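Local coordinates for protein endonuclease NucS (Pyrococcus abyssi, PDB 2VLD) that cleaves the 3' and 5' single-stranded ends of branched DNA, binding single-stranded DNA through its N-terminal region and cutting with a nuclease domain in its C-terminal region, at residues V4-N9 against S109-L114; N87-I92 against R99-I104; V140-F145 against R204-A209; I154-V159 against V192-E197. The protein carries 2 engineered substitutions. One frame throughout, in Å; residues are numbered along the deposited sequence.

Contact 1: V4-N9 against S109-L114; sequences VIIKEN and SLVVFL
Val4 to Lys7 runs antiparallel to Leu110 to Phe113, with the axes of strands 4-7 and 109-113 approaching to 4.7 Å at 166°. This ladder places the N-terminal strand on the antiparallel sheet of the N-terminal domain, beside strand 106-113. Two hydrogen-bonded pairs define the register. Ile5 N to Val112 O and Val112 N to Ile5 O are both 2.9 Å, whereas at Lys7 and Leu110 the return bond, Leu110 N to Lys7 O, is weak at 3.4 Å. Between these rungs CA-H...O contacts fill in, such as Val111 CA on Ile5 O at 3.3 Å.

Val4, Ile6, Val111 and Phe113 share one face. Ile6 and Val111 lie side by side and point the same way, Ile6 CG1 meeting Val111 CG2 at 3.7 Å; in both residues the touching branch is anti to the carbonyl carbon (Ile6 chi1 -67°). Val4 CG2 approaches the Phe113 ring obliquely. The second subunit packs on this face: its Phe32 meets the Phe113 ring edge-to-face and its Ile6 lies on Ile6, evidence that the face belongs to the dimer interface.

Ile5, Leu110 and Val112 occupy the other face, where helix 12-25 places Leu18 on Leu110 and Ala22 on Val112. Beyond the last rung the two branch ends close the contact, Ile5 CD1 lying 3.6 Å from Leu114 CD1.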
loop_
_atom_site.group_PDB
_atom_site.type_symbol
_atom_site.label_atom_id
_atom_site.label_comp_id
_atom_site.label_asym_id
_atom_site.label_seq_id
_atom_site.Cartn_x
_atom_site.Cartn_y
_atom_site.Cartn_z
ATOM N N VAL A 4 13.728 11.698 -5.673
ATOM C CA VAL A 4 12.355 11.817 -6.135
ATOM C C VAL A 4 12.301 12.548 -7.474
ATOM O O VAL A 4 12.832 13.647 -7.611
ATOM C CB VAL A 4 11.468 12.519 -5.069
ATOM C CG1 VAL A 4 10.388 13.398 -5.707
ATOM C CG2 VAL A 4 10.855 11.495 -4.136
ATOM N N ILE A 5 11.678 11.924 -8.466
ATOM C CA ILE A 5 11.400 12.596 -9.730
ATOM C C ILE A 5 9.896 12.642 -9.935
ATOM O O ILE A 5 9.212 11.635 -9.785
ATOM C CB ILE A 5 12.083 11.898 -10.912
ATOM C CG1 ILE A 5 13.586 11.825 -10.681
ATOM C CG2 ILE A 5 11.808 12.641 -12.207
ATOM C CD1 ILE A 5 14.134 10.464 -10.873
ATOM N N ILE A 6 9.388 13.821 -10.260
ATOM C CA ILE A 6 7.963 14.029 -10.426
ATOM C C ILE A 6 7.655 14.633 -11.789
ATOM O O ILE A 6 8.437 15.427 -12.319
ATOM C CB ILE A 6 7.428 14.975 -9.341
ATOM C CG1 ILE A 6 7.513 14.312 -7.970
ATOM C CG2 ILE A 6 5.998 15.415 -9.655
ATOM C CD1 ILE A 6 7.374 15.265 -6.809
ATOM N N LYS A 7 6.516 14.239 -12.353
ATOM C CA LYS A 7 5.941 14.931 -13.491
ATOM C C LYS A 7 4.489 15.238 -13.123
ATOM O O LYS A 7 3.669 14.321 -13.038
ATOM C CB LYS A 7 6.043 14.066 -14.750
ATOM C CG LYS A 7 6.586 14.787 -15.993
ATOM C CD LYS A 7 8.112 14.995 -15.917
ATOM C CE LYS A 7 8.784 14.977 -17.296
ATOM N NZ LYS A 7 8.512 16.192 -18.115
ATOM N N GLU A 8 4.186 16.523 -12.882
ATOM C CA GLU A 8 2.873 16.938 -12.338
ATOM C C GLU A 8 1.724 16.726 -13.325
ATOM O O GLU A 8 0.560 17.011 -13.026
ATOM C CB GLU A 8 2.882 18.379 -11.794
ATOM C CG GLU A 8 1.784 18.615 -10.732
ATOM C CD GLU A 8 1.798 20.008 -10.114
ATOM O OE1 GLU A 8 1.661 21.002 -10.868
ATOM O OE2 GLU A 8 1.925 20.105 -8.865
ATOM N N ASN A 9 2.085 16.244 -14.505
ATOM C CA ASN A 9 1.179 15.605 -15.444
ATOM C C ASN A 9 2.099 14.961 -16.464
ATOM O O ASN A 9 3.050 15.601 -16.913
ATOM C CB ASN A 9 0.240 16.609 -16.115
ATOM C CG ASN A 9 -0.952 15.942 -16.778
ATOM O OD1 ASN A 9 -0.813 15.242 -17.784
ATOM N ND2 ASN A 9 -2.135 16.164 -16.219
ATOM N N SER A 109 -0.479 12.511 -11.863
ATOM C CA SER A 109 0.943 12.614 -11.563
ATOM C C SER A 109 1.587 11.253 -11.450
ATOM O O SER A 109 0.943 10.276 -11.081
ATOM C CB SER A 109 1.190 13.379 -10.258
ATOM O OG SER A 109 2.535 13.216 -9.837
ATOM N N LEU A 110 2.873 11.219 -11.755
ATOM C CA LEU A 110 3.684 10.042 -11.593
ATOM C C LEU A 110 4.917 10.453 -10.800
ATOM O O LEU A 110 5.485 11.514 -11.033
ATOM C CB LEU A 110 4.064 9.480 -12.966
ATOM C CG LEU A 110 4.835 8.163 -13.076
ATOM C CD1 LEU A 110 4.721 7.588 -14.481
ATOM C CD2 LEU A 110 6.302 8.345 -12.690
ATOM N N VAL A 111 5.319 9.610 -9.858
ATOM C CA VAL A 111 6.499 9.856 -9.037
ATOM C C VAL A 111 7.427 8.635 -9.051
ATOM O O VAL A 111 7.003 7.508 -8.736
ATOM C CB VAL A 111 6.104 10.160 -7.578
ATOM C CG1 VAL A 111 7.341 10.284 -6.707
ATOM C CG2 VAL A 111 5.246 11.418 -7.491
ATOM N N VAL A 112 8.683 8.854 -9.426
ATOM C CA VAL A 112 9.705 7.818 -9.309
ATOM C C VAL A 112 10.443 8.096 -8.016
ATOM O O VAL A 112 10.777 9.242 -7.719
ATOM C CB VAL A 112 10.708 7.828 -10.491
ATOM C CG1 VAL A 112 11.721 6.694 -10.366
ATOM C CG2 VAL A 112 9.973 7.729 -11.814
ATOM N N PHE A 113 10.677 7.044 -7.242
ATOM C CA PHE A 113 11.326 7.171 -5.950
ATOM C C PHE A 113 12.476 6.188 -5.872
ATOM O O PHE A 113 12.281 5.006 -5.629
ATOM C CB PHE A 113 10.314 6.949 -4.831
ATOM C CG PHE A 113 10.897 7.020 -3.454
ATOM C CD1 PHE A 113 12.016 7.805 -3.182
ATOM C CD2 PHE A 113 10.300 6.322 -2.406
ATOM C CE1 PHE A 113 12.547 7.870 -1.883
ATOM C CE2 PHE A 113 10.817 6.391 -1.100
ATOM C CZ PHE A 113 11.939 7.166 -0.842
ATOM N N LEU A 114 13.679 6.696 -6.094
ATOM C CA LEU A 114 14.870 5.870 -6.119
ATOM C C LEU A 114 15.278 5.571 -4.689
ATOM O O LEU A 114 16.138 6.241 -4.108
ATOM C CB LEU A 114 15.980 6.579 -6.889
ATOM C CG LEU A 114 15.537 6.983 -8.294
ATOM C CD1 LEU A 114 16.041 8.368 -8.659
ATOM C CD2 LEU A 114 15.989 5.951 -9.286
#

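Contact 2: N87-I92 against R99-I104; sequences NSMISI and RLEVEI. Engineered in segment 87-92: Met89 (natural residue Ile).
Ser88 with Val102 and Ile90 with Leu100 are the two hydrogen-bonded pairs of an antiparallel ladder whose strand axes approach to 4.6 Å at 171°. Each pair exchanges two backbone bonds. The straightest, Leu100 N to Ile90 O and Val102 N to Ser88 O, measure 2.9 and 2.8 Å. The intervening pairs add CA-H...O contacts, among them Met89 CA to Leu100 O at 3.3 Å.

Apolar packing lies on the face of Ile90, Leu100 and Val102. Ile90 CG2 touches Leu100 CB at 3.8 Å, because CG1 is anti to the backbone N (chi1 -171°) and CG2 therefore sits between the N and the carbonyl carbon. Phe62 covers both residues, and Ile64 covers Leu100 and Val102.

Polar and charged groups gather on the face of Asn87, Met89, Arg99 and Glu101. The engineered Met89, modelled as selenomethionine, has its CG over one face of the Arg99 guanidinium, but this corner is too crowded in the model for the exact placing to be trusted. Asn87 and Glu101 side chains cross at about a right angle; a weak hydrogen bond from Asn87 ND2 to Glu101 OE2 is possible, but ND2 is crowded and its place is doubtful. Glu101 OE2 also has a weak hydrogen bond to His183 of the second subunit, while Glu103 turns to His38 of its own chain.

Successive in the chain, the two strands form a beta hairpin within the antiparallel sheet of the PH-like domain, apolar toward strand 62-65 and polar toward the second subunit.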
loop_
_atom_site.group_PDB
_atom_site.type_symbol
_atom_site.label_atom_id
_atom_site.label_comp_id
_atom_site.label_asym_id
_atom_site.label_seq_id
_atom_site.Cartn_x
_atom_site.Cartn_y
_atom_site.Cartn_z
ATOM N N ASN A 87 -2.217 1.571 -21.027
ATOM C CA ASN A 87 -2.548 0.891 -19.804
ATOM C C ASN A 87 -1.243 0.403 -19.183
ATOM O O ASN A 87 -0.266 0.164 -19.899
ATOM C CB ASN A 87 -3.515 -0.265 -20.090
ATOM C CG ASN A 87 -2.800 -1.552 -20.544
ATOM O OD1 ASN A 87 -1.658 -1.520 -21.013
ATOM N ND2 ASN A 87 -3.479 -2.690 -20.406
ATOM N N SER A 88 -1.201 0.300 -17.863
ATOM C CA SER A 88 -0.142 -0.467 -17.233
ATOM C C SER A 88 -0.744 -1.837 -16.960
ATOM O O SER A 88 -1.840 -1.929 -16.392
ATOM C CB SER A 88 0.352 0.199 -15.951
ATOM O OG SER A 88 0.897 1.473 -16.230
HETATM N N MSE A 89 -0.058 -2.886 -17.410
HETATM C CA MSE A 89 -0.434 -4.251 -17.088
HETATM C C MSE A 89 0.649 -4.922 -16.269
HETATM O O MSE A 89 1.842 -4.758 -16.526
HETATM C CB MSE A 89 -0.656 -5.100 -18.341
HETATM C CG MSE A 89 -1.771 -4.669 -19.274
HETATM SE SE MSE A 89 -1.084 -4.110 -21.021
HETATM C CE MSE A 89 -1.159 -5.767 -22.086
ATOM N N ILE A 90 0.225 -5.699 -15.289
ATOM C CA ILE A 90 1.130 -6.609 -14.626
ATOM C C ILE A 90 0.575 -8.011 -14.807
ATOM O O ILE A 90 -0.561 -8.300 -14.408
ATOM C CB ILE A 90 1.440 -6.172 -13.145
ATOM C CG1 ILE A 90 2.562 -7.014 -12.541
ATOM C CG2 ILE A 90 0.246 -6.250 -12.274
ATOM C CD1 ILE A 90 3.660 -6.171 -11.809
ATOM N N SER A 91 1.354 -8.846 -15.486
ATOM C CA SER A 91 0.974 -10.221 -15.742
ATOM C C SER A 91 1.898 -11.148 -14.989
ATOM O O SER A 91 3.125 -11.021 -15.053
ATOM C CB SER A 91 1.040 -10.564 -17.238
ATOM O OG SER A 91 0.351 -9.609 -18.014
ATOM N N ILE A 92 1.295 -12.073 -14.261
ATOM C CA ILE A 92 2.010 -13.212 -13.738
ATOM C C ILE A 92 1.497 -14.406 -14.545
ATOM O O ILE A 92 0.375 -14.863 -14.378
ATOM C CB ILE A 92 1.943 -13.325 -12.136
ATOM C CG1 ILE A 92 2.911 -14.392 -11.595
ATOM C CG2 ILE A 92 0.527 -13.549 -11.604
ATOM C CD1 ILE A 92 3.501 -14.133 -10.176
ATOM N N ARG A 99 -3.772 -11.375 -14.900
ATOM C CA ARG A 99 -3.601 -10.090 -15.560
ATOM C C ARG A 99 -4.268 -8.969 -14.790
ATOM O O ARG A 99 -5.479 -8.972 -14.610
ATOM C CB ARG A 99 -4.161 -10.124 -16.990
ATOM C CG ARG A 99 -3.431 -9.192 -17.949
ATOM C CD ARG A 99 -4.034 -9.217 -19.347
ATOM N NE ARG A 99 -4.957 -8.101 -19.509
ATOM C CZ ARG A 99 -4.730 -7.048 -20.282
ATOM N NH1 ARG A 99 -3.621 -6.968 -21.000
ATOM N NH2 ARG A 99 -5.620 -6.076 -20.348
ATOM N N LEU A 100 -3.473 -8.004 -14.352
ATOM C CA LEU A 100 -4.024 -6.830 -13.741
ATOM C C LEU A 100 -3.716 -5.617 -14.598
ATOM O O LEU A 100 -2.559 -5.290 -14.824
ATOM C CB LEU A 100 -3.484 -6.658 -12.314
ATOM C CG LEU A 100 -4.103 -5.553 -11.453
ATOM C CD1 LEU A 100 -5.580 -5.776 -11.341
ATOM C CD2 LEU A 100 -3.471 -5.540 -10.083
ATOM N N GLU A 101 -4.763 -4.944 -15.057
ATOM C CA GLU A 101 -4.615 -3.775 -15.916
ATOM C C GLU A 101 -5.173 -2.498 -15.294
ATOM O O GLU A 101 -6.271 -2.471 -14.748
ATOM C CB GLU A 101 -5.266 -4.022 -17.280
ATOM C CG GLU A 101 -5.616 -2.760 -18.042
ATOM C CD GLU A 101 -6.263 -3.031 -19.388
ATOM O OE1 GLU A 101 -6.803 -4.135 -19.586
ATOM O OE2 GLU A 101 -6.232 -2.134 -20.252
ATOM N N VAL A 102 -4.390 -1.438 -15.390
ATOM C CA VAL A 102 -4.842 -0.119 -15.021
ATOM C C VAL A 102 -4.985 0.629 -16.329
ATOM O O VAL A 102 -3.986 1.026 -16.924
ATOM C CB VAL A 102 -3.809 0.598 -14.109
ATOM C CG1 VAL A 102 -4.199 2.043 -13.880
ATOM C CG2 VAL A 102 -3.691 -0.123 -12.781
ATOM N N GLU A 103 -6.212 0.802 -16.807
ATOM C CA GLU A 103 -6.386 1.645 -17.983
ATOM C C GLU A 103 -6.462 3.084 -17.519
ATOM O O GLU A 103 -7.416 3.489 -16.868
ATOM C CB GLU A 103 -7.568 1.215 -18.875
ATOM C CG GLU A 103 -8.878 1.955 -18.688
ATOM C CD GLU A 103 -9.908 1.580 -19.739
ATOM O OE1 GLU A 103 -10.786 0.735 -19.447
ATOM O OE2 GLU A 103 -9.835 2.118 -20.866
ATOM N N ILE A 104 -5.415 3.830 -17.820
ATOM C CA ILE A 104 -5.296 5.203 -17.362
ATOM C C ILE A 104 -6.239 6.094 -18.144
ATOM O O ILE A 104 -6.206 6.124 -19.369
ATOM C CB ILE A 104 -3.854 5.719 -17.509
ATOM C CG1 ILE A 104 -2.887 4.763 -16.796
ATOM C CG2 ILE A 104 -3.757 7.163 -17.015
ATOM C CD1 ILE A 104 -1.502 5.309 -16.607
#

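Contact 3: V140-F145 against R204-A209; sequences VIEEGF and RGILVA
Glu142 and Arg204 reach toward each other from opposite directions, and their carboxylate and guanidinium planes are only 1° apart. The planes are nevertheless slightly stepped: Arg204 NH2 lies 16° out of the carboxylate plane on the syn side of Glu142 OE1. That one oxygen stands at the guanidinium edge and takes two bonds of a salt bridge, one from NH2 at 2.5 Å and a weak one from NH1 at 2.9 Å; at this resolution the shortness of the first carries no weight. Glu142 gets there with a chain extended beyond CG (chi2 -173°), whereas Arg204 bends at chi3. The guanidinium is held by further acids, NH1 pairing with Glu226 and NH2 with Asp165, so one arginine ties the loop to two other parts of the domain. A glutamine in place of Glu142 would carry no charge, and Arg204 would probably have to rely on Glu226 and Asp165 alone among these acids.

Next to the charged pair, Ile141 uses both of its branches. Its CG2 meets Ile206 CD1 at 3.8 Å, the two side chains lying aslant, while CD1 meets Val208 CG2 at 3.8 Å with the side chains nearly perpendicular. Within the loop, CG2 also sits over one face of the Phe145 ring, offset toward its rim. Ile134 of helix 127-136 packs on Ile141 and Phe145.

The contact thus fastens the loop between helix 127-136 and strand 146-154 onto strand 203-209, a parallel inner strand of the mixed sheet that forms the core of the PD-(D/E)XK nuclease fold.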
loop_
_atom_site.group_PDB
_atom_site.type_symbol
_atom_site.label_atom_id
_atom_site.label_comp_id
_atom_site.label_asym_id
_atom_site.label_seq_id
_atom_site.Cartn_x
_atom_site.Cartn_y
_atom_site.Cartn_z
ATOM N N VAL A 140 23.534 -2.696 39.319
ATOM C CA VAL A 140 24.019 -1.927 38.166
ATOM C C VAL A 140 23.165 -0.680 37.920
ATOM O O VAL A 140 23.631 0.313 37.362
ATOM C CB VAL A 140 24.105 -2.769 36.872
ATOM C CG1 VAL A 140 25.006 -3.969 37.076
ATOM C CG2 VAL A 140 22.721 -3.194 36.388
ATOM N N ILE A 141 21.911 -0.746 38.342
ATOM C CA ILE A 141 21.034 0.394 38.283
ATOM C C ILE A 141 21.194 1.209 39.565
ATOM O O ILE A 141 21.503 2.397 39.530
ATOM C CB ILE A 141 19.552 -0.048 38.119
ATOM C CG1 ILE A 141 19.363 -0.966 36.893
ATOM C CG2 ILE A 141 18.602 1.168 38.121
ATOM C CD1 ILE A 141 19.851 -0.425 35.573
ATOM N N GLU A 142 20.999 0.546 40.698
ATOM C CA GLU A 142 20.901 1.207 41.987
ATOM C C GLU A 142 20.926 0.220 43.119
ATOM O O GLU A 142 20.550 -0.939 42.965
ATOM C CB GLU A 142 19.574 1.934 42.097
ATOM C CG GLU A 142 19.690 3.400 42.266
ATOM C CD GLU A 142 18.353 4.033 42.546
ATOM O OE1 GLU A 142 18.081 5.065 41.909
ATOM O OE2 GLU A 142 17.572 3.512 43.378
ATOM N N GLU A 143 21.334 0.716 44.276
ATOM C CA GLU A 143 21.245 -0.018 45.517
ATOM C C GLU A 143 19.764 -0.204 45.881
ATOM O O GLU A 143 19.014 0.773 46.011
ATOM C CB GLU A 143 22.029 0.751 46.596
ATOM C CG GLU A 143 21.686 0.434 48.035
ATOM C CD GLU A 143 22.026 -0.985 48.413
ATOM O OE1 GLU A 143 23.004 -1.543 47.854
ATOM O OE2 GLU A 143 21.306 -1.534 49.276
ATOM N N GLY A 144 19.341 -1.458 46.009
ATOM C CA GLY A 144 17.975 -1.764 46.415
ATOM C C GLY A 144 16.913 -1.423 45.382
ATOM O O GLY A 144 15.796 -1.009 45.731
ATOM N N PHE A 145 17.267 -1.583 44.109
ATOM C CA PHE A 145 16.299 -1.503 43.035
ATOM C C PHE A 145 15.762 -2.905 42.792
ATOM O O PHE A 145 16.527 -3.856 42.699
ATOM C CB PHE A 145 16.959 -0.942 41.781
ATOM C CG PHE A 145 16.185 -1.181 40.519
ATOM C CD1 PHE A 145 14.953 -0.560 40.308
ATOM C CD2 PHE A 145 16.696 -2.011 39.526
ATOM C CE1 PHE A 145 14.234 -0.777 39.140
ATOM C CE2 PHE A 145 15.985 -2.228 38.352
ATOM C CZ PHE A 145 14.754 -1.607 38.160
ATOM N N ARG A 204 10.058 7.288 38.628
ATOM C CA ARG A 204 11.351 7.674 38.079
ATOM C C ARG A 204 11.586 7.062 36.710
ATOM O O ARG A 204 11.146 5.948 36.426
ATOM C CB ARG A 204 12.481 7.315 39.041
ATOM C CG ARG A 204 12.371 8.031 40.368
ATOM C CD ARG A 204 13.705 8.211 41.020
ATOM N NE ARG A 204 14.119 6.996 41.693
ATOM C CZ ARG A 204 15.283 6.387 41.498
ATOM N NH1 ARG A 204 16.179 6.884 40.664
ATOM N NH2 ARG A 204 15.556 5.279 42.164
ATOM N N GLY A 205 12.274 7.808 35.859
ATOM C CA GLY A 205 12.642 7.318 34.550
ATOM C C GLY A 205 14.144 7.249 34.421
ATOM O O GLY A 205 14.820 8.271 34.454
ATOM N N ILE A 206 14.670 6.039 34.295
ATOM C CA ILE A 206 16.100 5.856 34.074
ATOM C C ILE A 206 16.371 5.292 32.681
ATOM O O ILE A 206 15.905 4.204 32.337
ATOM C CB ILE A 206 16.755 4.938 35.132
ATOM C CG1 ILE A 206 16.518 5.475 36.551
ATOM C CG2 ILE A 206 18.250 4.786 34.835
ATOM C CD1 ILE A 206 16.818 4.482 37.678
ATOM N N LEU A 207 17.122 6.052 31.892
ATOM C CA LEU A 207 17.549 5.630 30.572
ATOM C C LEU A 207 18.822 4.801 30.689
ATOM O O LEU A 207 19.851 5.320 31.101
ATOM C CB LEU A 207 17.842 6.865 29.729
ATOM C CG LEU A 207 17.683 6.888 28.211
ATOM C CD1 LEU A 207 18.663 7.921 27.705
ATOM C CD2 LEU A 207 17.934 5.548 27.545
ATOM N N VAL A 208 18.756 3.525 30.321
ATOM C CA VAL A 208 19.912 2.629 30.424
ATOM C C VAL A 208 20.518 2.335 29.050
ATOM O O VAL A 208 19.892 1.687 28.212
ATOM C CB VAL A 208 19.559 1.299 31.137
ATOM C CG1 VAL A 208 20.794 0.433 31.298
ATOM C CG2 VAL A 208 18.921 1.562 32.488
ATOM N N ALA A 209 21.743 2.808 28.840
ATOM C CA ALA A 209 22.426 2.719 27.554
ATOM C C ALA A 209 23.940 2.779 27.784
ATOM O O ALA A 209 24.365 3.078 28.898
ATOM C CB ALA A 209 21.969 3.855 26.641
#

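Contact 4: I154-V159 against V192-E197; sequences IRHGIV and VDSLKE
Turn-to-helix packing joins Ile154, Arg155 and His156 to Ser194 and Leu195: the type I beta turn linking strands 146-154 and 157-164 rests against helix 182-199 in the PD-(D/E)XK nuclease domain. Backbone bonds between Ile154 and Gly157 hold the turn, that from Ile154 N to Gly157 O measuring 2.7 Å and the return one being weak.

Ile154 and Leu195 form the apolar part. Their side chains meet at about a right angle, with Ile154 CG1 3.6 Å from Leu195 CD2. Met162 touches both residues, and Val172 and Val203 cover Leu195 from the sheet. If an alanine replaced Ile154, Leu195 CD2 would probably be left without its neighbour across the contact, with a gap between turn and helix.

Ser194 carries the polar part. A chi1 of 171° swings its hydroxyl toward the turn, where Ile154 CG2 and Arg155 CB lie 3.5 and 3.6 Å from Ser194 OG. His156 CD2 lies 3.7 Å from Ser194 OG, with Ser194 CB close behind. The second subunit reaches this turn as well, placing its Arg93 on His156. At the centre, His156 N gives Ser194 OG a weak hydrogen bond of 3.4 Å, bent to 141° at the hydrogen.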
loop_
_atom_site.group_PDB
_atom_site.type_symbol
_atom_site.label_atom_id
_atom_site.label_comp_id
_atom_site.label_asym_id
_atom_site.label_seq_id
_atom_site.Cartn_x
_atom_site.Cartn_y
_atom_site.Cartn_z
ATOM N N ILE A 154 1.588 -0.788 29.497
ATOM C CA ILE A 154 1.237 0.416 30.249
ATOM C C ILE A 154 0.075 1.094 29.523
ATOM O O ILE A 154 -0.252 0.705 28.409
ATOM C CB ILE A 154 2.507 1.306 30.372
ATOM C CG1 ILE A 154 2.965 1.318 31.808
ATOM C CG2 ILE A 154 2.324 2.720 29.901
ATOM C CD1 ILE A 154 3.303 -0.063 32.324
ATOM N N ARG A 155 -0.567 2.080 30.144
ATOM C CA ARG A 155 -1.709 2.744 29.520
ATOM C C ARG A 155 -1.389 3.287 28.123
ATOM O O ARG A 155 -2.179 3.097 27.188
ATOM C CB ARG A 155 -2.243 3.861 30.400
ATOM C CG ARG A 155 -3.155 3.407 31.521
ATOM C CD ARG A 155 -3.650 4.633 32.265
ATOM N NE ARG A 155 -4.388 4.315 33.489
ATOM C CZ ARG A 155 -5.022 5.214 34.241
ATOM N NH1 ARG A 155 -5.020 6.505 33.913
ATOM N NH2 ARG A 155 -5.666 4.818 35.326
ATOM N N HIS A 156 -0.241 3.954 27.984
ATOM C CA HIS A 156 0.174 4.504 26.688
ATOM C C HIS A 156 1.498 3.938 26.195
ATOM O O HIS A 156 2.333 4.676 25.659
ATOM C CB HIS A 156 0.285 6.035 26.732
ATOM C CG HIS A 156 -0.932 6.722 27.251
ATOM N ND1 HIS A 156 -2.209 6.393 26.843
ATOM C CD2 HIS A 156 -1.068 7.740 28.134
ATOM C CE1 HIS A 156 -3.078 7.169 27.465
ATOM N NE2 HIS A 156 -2.411 7.996 28.251
ATOM N N GLY A 157 1.706 2.641 26.362
ATOM C CA GLY A 157 2.918 2.066 25.824
ATOM C C GLY A 157 3.431 0.824 26.495
ATOM O O GLY A 157 2.717 0.152 27.230
ATOM N N ILE A 158 4.688 0.512 26.192
ATOM C CA ILE A 158 5.342 -0.688 26.698
ATOM C C ILE A 158 6.713 -0.339 27.243
ATOM O O ILE A 158 7.501 0.327 26.582
ATOM C CB ILE A 158 5.438 -1.739 25.624
ATOM C CG1 ILE A 158 4.046 -1.945 25.011
ATOM C CG2 ILE A 158 6.028 -3.031 26.193
ATOM C CD1 ILE A 158 3.887 -3.213 24.207
ATOM N N VAL A 159 6.967 -0.783 28.468
ATOM C CA VAL A 159 8.130 -0.384 29.232
ATOM C C VAL A 159 9.121 -1.543 29.231
ATOM O O VAL A 159 8.751 -2.658 29.547
ATOM C CB VAL A 159 7.695 -0.011 30.680
ATOM C CG1 VAL A 159 8.887 0.110 31.616
ATOM C CG2 VAL A 159 6.871 1.279 30.674
ATOM N N VAL A 192 6.873 7.495 31.438
ATOM C CA VAL A 192 6.910 8.079 32.779
ATOM C C VAL A 192 5.653 8.920 33.050
ATOM O O VAL A 192 4.960 8.700 34.039
ATOM C CB VAL A 192 8.222 8.876 33.014
ATOM C CG1 VAL A 192 8.173 9.656 34.318
ATOM C CG2 VAL A 192 9.414 7.939 33.017
ATOM N N ASP A 193 5.356 9.847 32.143
ATOM C CA ASP A 193 4.174 10.695 32.244
ATOM C C ASP A 193 2.892 9.884 32.366
ATOM O O ASP A 193 2.057 10.179 33.216
ATOM C CB ASP A 193 4.080 11.640 31.045
ATOM C CG ASP A 193 5.119 12.746 31.086
ATOM O OD1 ASP A 193 5.722 12.977 32.160
ATOM O OD2 ASP A 193 5.330 13.391 30.036
ATOM N N SER A 194 2.749 8.863 31.521
ATOM C CA SER A 194 1.614 7.937 31.573
ATOM C C SER A 194 1.449 7.349 32.976
ATOM O O SER A 194 0.348 7.312 33.518
ATOM C CB SER A 194 1.799 6.822 30.527
ATOM O OG SER A 194 0.840 5.782 30.659
ATOM N N LEU A 195 2.554 6.907 33.560
ATOM C CA LEU A 195 2.529 6.328 34.888
ATOM C C LEU A 195 2.359 7.387 35.976
ATOM O O LEU A 195 1.773 7.112 37.022
ATOM C CB LEU A 195 3.786 5.502 35.130
ATOM C CG LEU A 195 3.929 4.231 34.293
ATOM C CD1 LEU A 195 5.371 3.981 34.061
ATOM C CD2 LEU A 195 3.303 3.024 34.954
ATOM N N LYS A 196 2.857 8.596 35.725
ATOM C CA LYS A 196 2.642 9.712 36.650
ATOM C C LYS A 196 1.152 10.053 36.781
ATOM O O LYS A 196 0.669 10.321 37.877
ATOM C CB LYS A 196 3.473 10.945 36.263
ATOM C CG LYS A 196 4.903 10.921 36.805
ATOM C CD LYS A 196 5.706 12.147 36.355
ATOM C CE LYS A 196 7.142 12.070 36.883
ATOM N NZ LYS A 196 8.058 13.058 36.234
ATOM N N GLU A 197 0.432 10.015 35.664
ATOM C CA GLU A 197 -1.019 10.169 35.655
ATOM C C GLU A 197 -1.723 9.019 36.347
ATOM O O GLU A 197 -2.926 9.060 36.558
ATOM C CB GLU A 197 -1.550 10.279 34.224
ATOM C CG GLU A 197 -1.145 11.552 33.514
ATOM C CD GLU A 197 -2.253 12.121 32.658
ATOM O OE1 GLU A 197 -2.870 11.348 31.891
ATOM O OE2 GLU A 197 -2.501 13.344 32.754
#

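Overall arrangement
Contacts 1 and 2 belong to the N-terminal region, which binds single-stranded DNA, and contacts 3 and 4 to the C-terminal nuclease region. The N-terminal pair share one sheet, contact 2 nested within the loop closed by contact 1, with centres about 19 Å apart. Contact 4 is likewise nested within contact 3; their centres are about 17 Å apart, and they touch where Gly205 CA meets Val192 CG2 at 3.6 Å. Across the domains, the centres of contacts 2 and 4 lie about 48 Å apart within one chain. The dimer brings these regions together: Glu101 has a weak hydrogen bond to His183 of the second subunit and Arg99 lies near its Arg190, both on that subunit's copy of helix 182-199, the helix of contact 4.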